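Local structure of uncharacterized protein MJ0754 (Methanocaldococcus jannaschii, 3Q4N) at residues 27-32 and 80-85; 42-47 and 100-105; 62-67 and 130-135; 113-118 and 163-168. The protein is of unknown function but probably binds metal ions at a dinuclear centre within a ferritin-like four-helix bundle. All coordinates share one frame; numbering follows the deposited sequence.

Contact 1 (27-32 and 80-85); sequences EEKLAR and GVFSNP
Lys-29 is the main link between helix 15-42 and the loop that leads into helix 85-98. Its chain leaves the helix with CG anti to the backbone N (chi1 -178°). It runs nearly straight past the ring of Phe-82, with CB and CG both near ring atom CE1. A bend at the last torsion (chi4 -72°) then brings the amine over the ring. Lys-29 NZ lies 4.0 Å from the centroid of the Phe-82 ring, 17° off its normal, in a cation-pi contact with one face. The same NZ donates to the backbone O of Val-81 at 2.7 Å, somewhat tilted from the plane of that carbonyl. Two further oxygens, Asp-33 OD1 and Ser-78 O, also hold the amine.

Leu-30 follows on the helix. Its CA approaches Phe-82 CZ at 3.5 Å, and its CB lies 4.1 Å from the same CZ. The ring thus touches helix backbone as well as side chains. The rest of Leu-30 packs on Phe-87, Leu-90 and Tyr-91 of helix 85-98, which begins right after the N-cap residue Asn-84. Loop and following helix are thereby both laid on helix 15-42.

A methionine in place of Lys-29 would probably leave Val-81 O and Asp-33 without their cationic partner and let the loop shift. The chemistry implies a fixed amine in a largely buried setting: the Asp-33 carboxylate probably offsets its charge, two carbonyls take its hydrogens, and an aromatic face screens one side.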
loop_
_atom_site.group_PDB
_atom_site.type_symbol
_atom_site.label_atom_id
_atom_site.label_comp_id
_atom_site.label_asym_id
_atom_site.label_seq_id
_atom_site.Cartn_x
_atom_site.Cartn_y
_atom_site.Cartn_z
ATOM N N GLU B 27 -1.457 -0.274 13.463
ATOM C CA GLU B 27 -0.302 -0.080 12.619
ATOM C C GLU B 27 0.886 0.419 13.426
ATOM O O GLU B 27 1.966 -0.145 13.294
ATOM C CB GLU B 27 -0.598 0.793 11.412
ATOM C CG GLU B 27 0.342 0.496 10.246
ATOM C CD GLU B 27 -0.253 0.843 8.872
ATOM O OE1 GLU B 27 0.365 1.658 8.137
ATOM O OE2 GLU B 27 -1.332 0.303 8.519
ATOM N N GLU B 28 0.668 1.433 14.278
ATOM C CA GLU B 28 1.722 2.063 15.105
ATOM C C GLU B 28 2.279 1.106 16.156
ATOM O O GLU B 28 3.432 1.213 16.599
ATOM C CB GLU B 28 1.193 3.321 15.794
ATOM C CG GLU B 28 0.620 4.397 14.853
ATOM C CD GLU B 28 1.676 5.189 14.027
ATOM O OE1 GLU B 28 2.574 5.832 14.612
ATOM O OE2 GLU B 28 1.603 5.186 12.772
ATOM N N LYS B 29 1.446 0.165 16.562
ATOM C CA LYS B 29 1.875 -0.835 17.505
ATOM C C LYS B 29 2.843 -1.815 16.830
ATOM O O LYS B 29 3.860 -2.212 17.425
ATOM C CB LYS B 29 0.677 -1.557 18.110
ATOM C CG LYS B 29 1.087 -2.576 19.149
ATOM C CD LYS B 29 -0.077 -3.132 19.928
ATOM C CE LYS B 29 0.405 -4.262 20.801
ATOM N NZ LYS B 29 0.727 -5.458 19.991
ATOM N N LEU B 30 2.542 -2.189 15.590
ATOM C CA LEU B 30 3.476 -2.990 14.808
ATOM C C LEU B 30 4.868 -2.350 14.851
ATOM O O LEU B 30 5.844 -2.964 15.314
ATOM C CB LEU B 30 2.998 -3.135 13.364
ATOM C CG LEU B 30 3.993 -3.747 12.379
ATOM C CD1 LEU B 30 4.525 -5.099 12.878
ATOM C CD2 LEU B 30 3.374 -3.870 10.988
ATOM N N ALA B 31 4.941 -1.116 14.366
ATOM C CA ALA B 31 6.154 -0.335 14.405
ATOM C C ALA B 31 6.810 -0.456 15.778
ATOM O O ALA B 31 7.964 -0.838 15.886
ATOM C CB ALA B 31 5.830 1.113 14.093
ATOM N N ARG B 32 6.056 -0.174 16.833
ATOM C CA ARG B 32 6.619 -0.197 18.160
ATOM C C ARG B 32 7.163 -1.589 18.538
ATOM O O ARG B 32 8.326 -1.724 18.949
ATOM C CB ARG B 32 5.624 0.341 19.181
ATOM C CG ARG B 32 6.250 0.568 20.560
ATOM C CD ARG B 32 5.248 0.399 21.731
ATOM N NE ARG B 32 4.619 -0.929 21.770
ATOM C CZ ARG B 32 3.542 -1.239 22.490
ATOM N NH1 ARG B 32 2.960 -0.319 23.255
ATOM N NH2 ARG B 32 3.037 -2.473 22.443
ATOM N N GLY B 80 3.983 -8.193 19.845
ATOM C CA GLY B 80 3.748 -9.117 18.741
ATOM C C GLY B 80 2.366 -9.727 18.670
ATOM O O GLY B 80 2.135 -10.649 17.894
ATOM N N VAL B 81 1.448 -9.199 19.470
ATOM C CA VAL B 81 0.075 -9.676 19.507
ATOM C C VAL B 81 -0.885 -8.667 18.861
ATOM O O VAL B 81 -0.853 -7.476 19.188
ATOM C CB VAL B 81 -0.346 -9.937 20.952
ATOM C CG1 VAL B 81 -1.676 -10.694 20.995
ATOM C CG2 VAL B 81 0.752 -10.698 21.677
ATOM N N PHE B 82 -1.732 -9.144 17.946
ATOM C CA PHE B 82 -2.615 -8.257 17.160
ATOM C C PHE B 82 -3.961 -8.888 16.827
ATOM O O PHE B 82 -4.014 -10.059 16.457
ATOM C CB PHE B 82 -1.943 -7.870 15.830
ATOM C CG PHE B 82 -0.687 -7.072 15.991
ATOM C CD1 PHE B 82 -0.724 -5.692 15.963
ATOM C CD2 PHE B 82 0.530 -7.701 16.169
ATOM C CE1 PHE B 82 0.426 -4.943 16.118
ATOM C CE2 PHE B 82 1.685 -6.963 16.332
ATOM C CZ PHE B 82 1.633 -5.581 16.300
ATOM N N SER B 83 -5.034 -8.105 16.941
ATOM C CA SER B 83 -6.332 -8.473 16.376
ATOM C C SER B 83 -6.136 -8.842 14.923
ATOM O O SER B 83 -5.986 -10.021 14.591
ATOM C CB SER B 83 -7.316 -7.304 16.415
ATOM O OG SER B 83 -7.761 -7.031 17.729
ATOM N N ASN B 84 -6.114 -7.820 14.068
ATOM C CA ASN B 84 -6.004 -7.991 12.634
ATOM C C ASN B 84 -4.748 -8.774 12.217
ATOM O O ASN B 84 -3.626 -8.270 12.350
ATOM C CB ASN B 84 -6.035 -6.625 11.974
ATOM C CG ASN B 84 -5.998 -6.708 10.480
ATOM O OD1 ASN B 84 -6.258 -7.757 9.890
ATOM N ND2 ASN B 84 -5.682 -5.597 9.849
ATOM N N PRO B 85 -4.938 -10.014 11.703
ATOM C CA PRO B 85 -3.822 -10.925 11.405
ATOM C C PRO B 85 -2.856 -10.344 10.381
ATOM O O PRO B 85 -1.683 -10.703 10.354
ATOM C CB PRO B 85 -4.519 -12.165 10.847
ATOM C CG PRO B 85 -5.904 -12.088 11.374
ATOM C CD PRO B 85 -6.229 -10.630 11.353
#

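Contact 2 (42-47 and 100-105); sequences WKLQIF and KSEVDA
Ser-101 OG accepts from the backbone N of Asp-104 at 2.8 Å, and this capped helix start is what Trp-42 lies against. Ser-101 is the N-cap of helix 102-125. The indole puts one face over the Ser-101 to Glu-102 peptide: its CZ2 is 3.6 Å from Ser-101 C. Trp-42 NE1 donates to Gly-98 O, just before the segment, which fixes how the ring is turned. The Trp-42 side chain has CG beside the backbone N (chi1 -61°), and this aims the indole at the helix start. Glu-102 slants across it, with CG 3.8 Å from Trp-42 CE3 and the carboxylate stretched beyond.

Ala-105 sits between two rings. Its CB is 3.6 Å from Trp-42 CD1 and 3.7 Å from Phe-47 CZ. Phe-47 turns its edge to the Ala-105 O. Leu-44 CD1 reaches the Glu-102 CG more loosely.

A serine in place of Trp-42 would probably uncover the peptide at the helix start and leave Gly-98 O without its donor. The arrangement joins the short turn between helices 15-42 and 45-68 to the start of helix 102-125, and so closes one end of a ferritin-like four-helix bundle.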
loop_
_atom_site.group_PDB
_atom_site.type_symbol
_atom_site.label_atom_id
_atom_site.label_comp_id
_atom_site.label_asym_id
_atom_site.label_seq_id
_atom_site.Cartn_x
_atom_site.Cartn_y
_atom_site.Cartn_z
ATOM N N TRP B 42 19.775 -6.260 18.663
ATOM C CA TRP B 42 20.969 -5.541 18.188
ATOM C C TRP B 42 21.465 -4.435 19.091
ATOM O O TRP B 42 22.628 -4.068 19.007
ATOM C CB TRP B 42 20.738 -4.946 16.794
ATOM C CG TRP B 42 20.445 -5.971 15.788
ATOM C CD1 TRP B 42 19.263 -6.172 15.158
ATOM C CD2 TRP B 42 21.347 -6.972 15.301
ATOM N NE1 TRP B 42 19.358 -7.233 14.297
ATOM C CE2 TRP B 42 20.627 -7.752 14.364
ATOM C CE3 TRP B 42 22.700 -7.284 15.559
ATOM C CZ2 TRP B 42 21.211 -8.842 13.678
ATOM C CZ3 TRP B 42 23.280 -8.368 14.888
ATOM C CH2 TRP B 42 22.530 -9.133 13.954
ATOM N N LYS B 43 20.579 -3.876 19.909
ATOM C CA LYS B 43 20.954 -2.859 20.899
ATOM C C LYS B 43 21.298 -1.482 20.298
ATOM O O LYS B 43 22.054 -0.683 20.914
ATOM C CB LYS B 43 22.099 -3.374 21.786
ATOM C CG LYS B 43 21.677 -3.770 23.193
ATOM C CD LYS B 43 20.718 -4.984 23.257
ATOM C CE LYS B 43 21.103 -5.946 24.403
ATOM N NZ LYS B 43 21.606 -5.256 25.648
ATOM N N LEU B 44 20.740 -1.208 19.110
ATOM C CA LEU B 44 20.941 0.071 18.430
ATOM C C LEU B 44 19.989 1.106 18.994
ATOM O O LEU B 44 18.771 0.919 18.951
ATOM C CB LEU B 44 20.755 -0.059 16.913
ATOM C CG LEU B 44 21.808 -0.866 16.144
ATOM C CD1 LEU B 44 21.399 -1.047 14.687
ATOM C CD2 LEU B 44 23.211 -0.249 16.275
ATOM N N GLN B 45 20.568 2.195 19.510
ATOM C CA GLN B 45 19.853 3.238 20.265
ATOM C C GLN B 45 18.607 3.743 19.573
ATOM O O GLN B 45 17.585 3.992 20.203
ATOM C CB GLN B 45 20.768 4.436 20.549
ATOM C CG GLN B 45 20.288 5.325 21.711
ATOM C CD GLN B 45 20.095 4.533 22.993
ATOM O OE1 GLN B 45 20.964 3.734 23.396
ATOM N NE2 GLN B 45 18.948 4.734 23.639
ATOM N N ILE B 46 18.724 3.896 18.271
ATOM C CA ILE B 46 17.644 4.326 17.411
ATOM C C ILE B 46 16.336 3.537 17.610
ATOM O O ILE B 46 15.231 4.109 17.604
ATOM C CB ILE B 46 18.134 4.236 15.949
ATOM C CG1 ILE B 46 17.073 4.729 14.973
ATOM C CG2 ILE B 46 18.628 2.820 15.632
ATOM C CD1 ILE B 46 17.638 5.140 13.663
ATOM N N PHE B 47 16.468 2.229 17.805
ATOM C CA PHE B 47 15.313 1.377 18.027
ATOM C C PHE B 47 14.633 1.682 19.340
ATOM O O PHE B 47 13.399 1.734 19.400
ATOM C CB PHE B 47 15.710 -0.077 17.925
ATOM C CG PHE B 47 16.028 -0.487 16.529
ATOM C CD1 PHE B 47 15.101 -0.267 15.507
ATOM C CD2 PHE B 47 17.255 -1.057 16.218
ATOM C CE1 PHE B 47 15.381 -0.627 14.216
ATOM C CE2 PHE B 47 17.545 -1.427 14.925
ATOM C CZ PHE B 47 16.602 -1.213 13.919
ATOM N N LYS B 100 18.354 -10.693 10.810
ATOM C CA LYS B 100 19.444 -11.239 10.002
ATOM C C LYS B 100 20.737 -10.400 10.035
ATOM O O LYS B 100 21.839 -10.950 10.180
ATOM C CB LYS B 100 18.973 -11.513 8.574
ATOM C CG LYS B 100 18.145 -12.797 8.430
ATOM C CD LYS B 100 18.098 -13.240 6.979
ATOM C CE LYS B 100 17.101 -12.430 6.154
ATOM N NZ LYS B 100 15.892 -13.256 5.893
ATOM N N SER B 101 20.610 -9.080 9.905
ATOM C CA SER B 101 21.763 -8.200 10.068
ATOM C C SER B 101 21.374 -6.852 10.639
ATOM O O SER B 101 20.243 -6.420 10.489
ATOM C CB SER B 101 22.504 -8.012 8.734
ATOM O OG SER B 101 21.882 -7.043 7.904
ATOM N N GLU B 102 22.329 -6.185 11.277
ATOM C CA GLU B 102 22.230 -4.750 11.530
ATOM C C GLU B 102 21.697 -3.974 10.322
ATOM O O GLU B 102 20.688 -3.277 10.430
ATOM C CB GLU B 102 23.580 -4.190 11.941
ATOM C CG GLU B 102 23.838 -4.357 13.409
ATOM C CD GLU B 102 25.271 -4.082 13.784
ATOM O OE1 GLU B 102 25.509 -3.638 14.928
ATOM O OE2 GLU B 102 26.160 -4.323 12.938
ATOM N N VAL B 103 22.351 -4.094 9.172
ATOM C CA VAL B 103 21.853 -3.411 7.986
ATOM C C VAL B 103 20.367 -3.774 7.732
ATOM O O VAL B 103 19.570 -2.912 7.321
ATOM C CB VAL B 103 22.744 -3.680 6.744
ATOM C CG1 VAL B 103 22.331 -2.772 5.570
ATOM C CG2 VAL B 103 24.243 -3.501 7.084
ATOM N N ASP B 104 19.994 -5.029 8.017
ATOM C CA ASP B 104 18.613 -5.484 7.829
ATOM C C ASP B 104 17.636 -4.824 8.779
ATOM O O ASP B 104 16.691 -4.152 8.337
ATOM C CB ASP B 104 18.505 -6.996 7.945
ATOM C CG ASP B 104 18.922 -7.711 6.654
ATOM O OD1 ASP B 104 18.888 -7.071 5.571
ATOM O OD2 ASP B 104 19.283 -8.915 6.722
ATOM N N ALA B 105 17.863 -5.027 10.077
ATOM C CA ALA B 105 17.191 -4.259 11.136
ATOM C C ALA B 105 16.893 -2.859 10.653
ATOM O O ALA B 105 15.746 -2.427 10.646
ATOM C CB ALA B 105 18.053 -4.193 12.372
#

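Contact 3 (62-67 and 130-135); sequences KYLLEK and EDIKFV
Leu-64 and Val-135 meet tip to tip between two antiparallel helices of the four-helix bundle. The axes of 62-67 and 130-135 run at 168° and approach to 11.1 Å. Leu-64 has CG anti to its carbonyl carbon (chi1 -71°), with the chain extended from there, and this carries both methyls across the gap. Its CD1 meets Val-135 CG2 at 3.3 Å and also lies near the other Val-135 methyl, CG1, so that it sits against the whole fork. Its CD2 takes a different neighbour. Ile-132 starts off beside the interface, but its chain folds back and CD1 comes to 4.4 Å from Leu-64 CD2. Leu-21 of helix 15-42 touches both Leu-64 and Ile-132, so this apolar cluster joins three helices.

The polar pair lies one turn along. Lys-67 does not extend. It bends at chi2 (-70°) and again at its last torsion, and the amine approaches the Asp-131 side chain crosswise, at about a right angle. Pro-9 O, in the N-terminal segment, is a second partner of this amine. Asp-131 OD2 is likewise shared: it is hydrogen-bonded to Tyr-68 OH and makes a salt bridge with Lys-67 NZ at 3.2 Å.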
loop_
_atom_site.group_PDB
_atom_site.type_symbol
_atom_site.label_atom_id
_atom_site.label_comp_id
_atom_site.label_asym_id
_atom_site.label_seq_id
_atom_site.Cartn_x
_atom_site.Cartn_y
_atom_site.Cartn_z
ATOM N N LYS B 62 -5.213 6.310 20.422
ATOM C CA LYS B 62 -6.053 5.910 21.535
ATOM C C LYS B 62 -6.949 7.073 21.946
ATOM O O LYS B 62 -8.150 6.865 22.111
ATOM C CB LYS B 62 -5.192 5.431 22.697
ATOM C CG LYS B 62 -5.946 5.185 23.957
ATOM C CD LYS B 62 -5.690 3.803 24.481
ATOM C CE LYS B 62 -7.012 3.176 24.926
ATOM N NZ LYS B 62 -6.857 1.789 25.462
ATOM N N TYR B 63 -6.376 8.285 22.053
ATOM C CA TYR B 63 -7.128 9.544 22.330
ATOM C C TYR B 63 -8.410 9.724 21.496
ATOM O O TYR B 63 -9.406 10.258 21.999
ATOM C CB TYR B 63 -6.219 10.796 22.185
ATOM C CG TYR B 63 -6.897 12.162 22.429
ATOM C CD1 TYR B 63 -7.741 12.743 21.455
ATOM C CD2 TYR B 63 -6.677 12.882 23.628
ATOM C CE1 TYR B 63 -8.375 13.996 21.674
ATOM C CE2 TYR B 63 -7.293 14.144 23.866
ATOM C CZ TYR B 63 -8.145 14.702 22.881
ATOM O OH TYR B 63 -8.760 15.950 23.087
ATOM N N LEU B 64 -8.369 9.280 20.239
ATOM C CA LEU B 64 -9.487 9.441 19.288
ATOM C C LEU B 64 -10.494 8.311 19.346
ATOM O O LEU B 64 -11.659 8.493 19.028
ATOM C CB LEU B 64 -8.969 9.585 17.860
ATOM C CG LEU B 64 -8.255 10.907 17.549
ATOM C CD1 LEU B 64 -7.444 10.787 16.277
ATOM C CD2 LEU B 64 -9.237 12.075 17.440
ATOM N N LEU B 65 -10.026 7.142 19.749
ATOM C CA LEU B 65 -10.904 6.018 19.920
ATOM C C LEU B 65 -11.736 6.305 21.141
ATOM O O LEU B 65 -12.909 5.953 21.194
ATOM C CB LEU B 65 -10.119 4.719 20.104
ATOM C CG LEU B 65 -9.021 4.277 19.120
ATOM C CD1 LEU B 65 -8.996 2.761 19.004
ATOM C CD2 LEU B 65 -9.207 4.876 17.740
ATOM N N GLU B 66 -11.124 6.962 22.119
ATOM C CA GLU B 66 -11.813 7.353 23.333
ATOM C C GLU B 66 -12.806 8.452 23.011
ATOM O O GLU B 66 -13.985 8.356 23.350
ATOM C CB GLU B 66 -10.819 7.882 24.357
ATOM C CG GLU B 66 -9.910 6.839 24.955
ATOM C CD GLU B 66 -8.934 7.442 25.952
ATOM O OE1 GLU B 66 -8.307 8.493 25.628
ATOM O OE2 GLU B 66 -8.785 6.856 27.054
ATOM N N LYS B 67 -12.316 9.494 22.346
ATOM C CA LYS B 67 -13.109 10.679 22.061
ATOM C C LYS B 67 -14.349 10.341 21.250
ATOM O O LYS B 67 -15.359 11.002 21.400
ATOM C CB LYS B 67 -12.264 11.702 21.297
ATOM C CG LYS B 67 -12.387 13.135 21.780
ATOM C CD LYS B 67 -13.738 13.758 21.462
ATOM C CE LYS B 67 -13.629 15.258 21.365
ATOM N NZ LYS B 67 -12.916 15.610 20.099
ATOM N N GLU B 130 -12.095 16.905 10.627
ATOM C CA GLU B 130 -10.953 17.777 10.925
ATOM C C GLU B 130 -10.062 17.373 12.147
ATOM O O GLU B 130 -8.892 17.757 12.210
ATOM C CB GLU B 130 -11.405 19.243 10.992
ATOM C CG GLU B 130 -10.295 20.254 10.648
ATOM C CD GLU B 130 -9.909 20.246 9.166
ATOM O OE1 GLU B 130 -10.700 20.769 8.346
ATOM O OE2 GLU B 130 -8.809 19.728 8.826
ATOM N N ASP B 131 -10.603 16.598 13.089
ATOM C CA ASP B 131 -9.833 16.041 14.216
ATOM C C ASP B 131 -8.865 14.940 13.771
ATOM O O ASP B 131 -7.635 15.050 13.935
ATOM C CB ASP B 131 -10.774 15.444 15.269
ATOM C CG ASP B 131 -11.419 16.489 16.150
ATOM O OD1 ASP B 131 -11.060 17.685 15.996
ATOM O OD2 ASP B 131 -12.286 16.104 16.992
ATOM N N ILE B 132 -9.445 13.859 13.243
ATOM C CA ILE B 132 -8.704 12.758 12.638
ATOM C C ILE B 132 -7.592 13.319 11.790
ATOM O O ILE B 132 -6.429 13.020 12.058
ATOM C CB ILE B 132 -9.618 11.894 11.745
ATOM C CG1 ILE B 132 -10.465 10.943 12.580
ATOM C CG2 ILE B 132 -8.813 11.058 10.788
ATOM C CD1 ILE B 132 -11.296 11.617 13.634
ATOM N N LYS B 133 -7.962 14.143 10.796
ATOM C CA LYS B 133 -7.021 14.752 9.852
ATOM C C LYS B 133 -5.788 15.308 10.546
ATOM O O LYS B 133 -4.662 15.008 10.155
ATOM C CB LYS B 133 -7.691 15.833 9.005
ATOM C CG LYS B 133 -7.793 15.506 7.512
ATOM C CD LYS B 133 -8.115 16.768 6.697
ATOM C CE LYS B 133 -8.236 16.481 5.201
ATOM N NZ LYS B 133 -8.872 17.631 4.510
ATOM N N PHE B 134 -6.007 16.084 11.602
ATOM C CA PHE B 134 -4.909 16.654 12.398
ATOM C C PHE B 134 -3.997 15.631 13.094
ATOM O O PHE B 134 -2.791 15.831 13.141
ATOM C CB PHE B 134 -5.441 17.647 13.423
ATOM C CG PHE B 134 -4.367 18.339 14.197
ATOM C CD1 PHE B 134 -3.539 19.267 13.576
ATOM C CD2 PHE B 134 -4.193 18.078 15.552
ATOM C CE1 PHE B 134 -2.546 19.927 14.296
ATOM C CE2 PHE B 134 -3.199 18.718 16.281
ATOM C CZ PHE B 134 -2.371 19.651 15.653
ATOM N N VAL B 135 -4.557 14.562 13.652
ATOM C CA VAL B 135 -3.727 13.493 14.227
ATOM C C VAL B 135 -2.862 12.801 13.153
ATOM O O VAL B 135 -1.641 12.698 13.293
ATOM C CB VAL B 135 -4.583 12.477 14.965
ATOM C CG1 VAL B 135 -3.782 11.257 15.327
ATOM C CG2 VAL B 135 -5.152 13.131 16.191
#

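Contact 4 (113-118 and 163-168); sequences EDLDIA and PQYISK
Asp-114 grips three successive backbone N-H groups of the 163-168 loop. Asp-114 OD2 accepts from Gln-164 N at 2.8 Å through its syn lone pair. The other oxygen takes two. Ile-166 N meets Asp-114 OD1 at 3.1 Å, nearly in line with its C-O bond. Tyr-165 N comes to Asp-114 OD1 at 3.2 Å from the syn side, 33° out of the carboxylate plane. The Asp-114 carboxylate is carried out to the loop because CG is turned away from its own backbone N (chi1 -172°). Tyr-161 OH is a further partner of OD2 and also bonds Gln-164 OE1.

The loop follows helix 130-155, the last long helix of the ferritin-like bundle, and folds back over helix 102-125 before the short helix 168-175.

Apolar contacts add to these bonds. Leu-115 CD1 sits over one face of the Tyr-165 ring in a CH-pi contact, 4.2 Å from the centroid, while Gln-164 CB covers the opposite face. Ala-118 CB touches Tyr-165 CB at 3.6 Å. Ile-166 CG2 reaches Ile-117 CB at 3.9 Å.

Intersubunit bonds use the loop as well. Gln-164 O accepts from Lys-86 NZ of the second subunit, and Ser-167 OG is bonded to Glu-16 of that subunit.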
loop_
_atom_site.group_PDB
_atom_site.type_symbol
_atom_site.label_atom_id
_atom_site.label_comp_id
_atom_site.label_asym_id
_atom_site.label_seq_id
_atom_site.Cartn_x
_atom_site.Cartn_y
_atom_site.Cartn_z
ATOM N N GLU B 113 8.211 2.659 8.128
ATOM C CA GLU B 113 7.957 4.062 7.988
ATOM C C GLU B 113 7.502 4.421 6.562
ATOM O O GLU B 113 6.712 5.346 6.347
ATOM C CB GLU B 113 9.225 4.805 8.407
ATOM C CG GLU B 113 9.620 4.536 9.865
ATOM C CD GLU B 113 8.628 5.130 10.869
ATOM O OE1 GLU B 113 7.588 5.680 10.454
ATOM O OE2 GLU B 113 8.867 5.046 12.087
ATOM N N ASP B 114 8.012 3.669 5.591
ATOM C CA ASP B 114 7.625 3.796 4.184
ATOM C C ASP B 114 6.127 3.466 4.063
ATOM O O ASP B 114 5.316 4.254 3.546
ATOM C CB ASP B 114 8.483 2.820 3.372
ATOM C CG ASP B 114 8.323 2.979 1.875
ATOM O OD1 ASP B 114 7.352 3.629 1.398
ATOM O OD2 ASP B 114 9.187 2.422 1.165
ATOM N N LEU B 115 5.784 2.293 4.582
ATOM C CA LEU B 115 4.434 1.843 4.668
ATOM C C LEU B 115 3.627 2.737 5.598
ATOM O O LEU B 115 2.405 2.831 5.481
ATOM C CB LEU B 115 4.427 0.421 5.187
ATOM C CG LEU B 115 3.063 -0.245 5.112
ATOM C CD1 LEU B 115 2.328 0.128 3.835
ATOM C CD2 LEU B 115 3.254 -1.743 5.164
ATOM N N ASP B 116 4.285 3.395 6.535
ATOM C CA ASP B 116 3.507 4.171 7.468
ATOM C C ASP B 116 3.020 5.468 6.831
ATOM O O ASP B 116 1.821 5.732 6.839
ATOM C CB ASP B 116 4.263 4.417 8.756
ATOM C CG ASP B 116 3.401 4.180 9.988
ATOM O OD1 ASP B 116 3.827 3.399 10.879
ATOM O OD2 ASP B 116 2.297 4.767 10.071
ATOM N N ILE B 117 3.919 6.251 6.235
ATOM C CA ILE B 117 3.506 7.437 5.488
ATOM C C ILE B 117 2.504 7.120 4.344
ATOM O O ILE B 117 1.667 7.969 3.993
ATOM C CB ILE B 117 4.700 8.149 4.900
ATOM C CG1 ILE B 117 5.754 8.375 5.966
ATOM C CG2 ILE B 117 4.290 9.476 4.302
ATOM C CD1 ILE B 117 7.145 8.683 5.392
ATOM N N ALA B 118 2.590 5.921 3.763
ATOM C CA ALA B 118 1.724 5.550 2.646
ATOM C C ALA B 118 0.284 5.418 3.124
ATOM O O ALA B 118 -0.658 5.979 2.536
ATOM C CB ALA B 118 2.197 4.246 2.018
ATOM N N PRO B 163 12.125 3.811 -1.750
ATOM C CA PRO B 163 10.708 3.779 -1.464
ATOM C C PRO B 163 10.010 2.629 -2.180
ATOM O O PRO B 163 10.440 2.231 -3.253
ATOM C CB PRO B 163 10.219 5.116 -2.029
ATOM C CG PRO B 163 11.349 5.638 -2.865
ATOM C CD PRO B 163 12.545 5.153 -2.161
ATOM N N GLN B 164 8.957 2.085 -1.579
ATOM C CA GLN B 164 8.213 0.982 -2.175
ATOM C C GLN B 164 6.760 1.360 -2.217
ATOM O O GLN B 164 6.010 0.865 -3.054
ATOM C CB GLN B 164 8.371 -0.293 -1.349
ATOM C CG GLN B 164 9.806 -0.760 -1.189
ATOM C CD GLN B 164 9.988 -1.797 -0.074
ATOM O OE1 GLN B 164 9.808 -1.502 1.102
ATOM N NE2 GLN B 164 10.369 -3.010 -0.449
ATOM N N TYR B 165 6.375 2.248 -1.306
ATOM C CA TYR B 165 4.980 2.586 -1.090
ATOM C C TYR B 165 4.726 4.047 -1.280
ATOM O O TYR B 165 3.677 4.416 -1.806
ATOM C CB TYR B 165 4.553 2.167 0.307
ATOM C CG TYR B 165 4.849 0.711 0.575
ATOM C CD1 TYR B 165 4.255 -0.285 -0.204
ATOM C CD2 TYR B 165 5.728 0.326 1.594
ATOM C CE1 TYR B 165 4.515 -1.625 0.022
ATOM C CE2 TYR B 165 5.995 -1.015 1.834
ATOM C CZ TYR B 165 5.386 -1.990 1.035
ATOM O OH TYR B 165 5.634 -3.334 1.235
ATOM N N ILE B 166 5.664 4.884 -0.838
ATOM C CA ILE B 166 5.582 6.326 -1.141
ATOM C C ILE B 166 6.278 6.599 -2.471
ATOM O O ILE B 166 7.017 5.746 -2.950
ATOM C CB ILE B 166 6.167 7.215 -0.029
ATOM C CG1 ILE B 166 7.593 6.785 0.302
ATOM C CG2 ILE B 166 5.267 7.169 1.191
ATOM C CD1 ILE B 166 8.429 7.872 0.914
ATOM N N SER B 167 6.039 7.758 -3.080
ATOM C CA SER B 167 6.676 8.057 -4.367
ATOM C C SER B 167 8.190 8.070 -4.229
ATOM O O SER B 167 8.704 8.140 -3.110
ATOM C CB SER B 167 6.188 9.386 -4.933
ATOM O OG SER B 167 5.877 10.302 -3.914
ATOM N N LYS B 168 8.910 7.962 -5.345
ATOM C CA LYS B 168 10.327 8.326 -5.332
ATOM C C LYS B 168 10.336 9.811 -5.098
ATOM O O LYS B 168 11.033 10.306 -4.211
ATOM C CB LYS B 168 11.028 8.051 -6.660
ATOM C CG LYS B 168 12.019 6.902 -6.642
ATOM C CD LYS B 168 11.419 5.682 -7.321
ATOM C CE LYS B 168 12.493 4.782 -7.899
ATOM N NZ LYS B 168 11.862 3.742 -8.750
#

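In the fold
Contacts 2 and 3 lie on opposite sides of the chain's centre, 32 Å apart between centres, and both use helix 45-68. Contacts 1 and 4 lie nearer the middle, with centres 18 Å apart, and each binds a loop to the outside of the bundle. They touch through its interior: Glu-28 OE2 of contact 1 is 2.8 Å from Asp-116 OD2 of contact 4. Glu-28 also lies near Glu-54 and bonds His-57, while Glu-113 lies near Glu-54 and His-146. This cluster of carboxylates and histidines is consistent with the dinuclear metal centre of ferritin-like proteins. Contacts 1 and 4 thus flank the probable metal site.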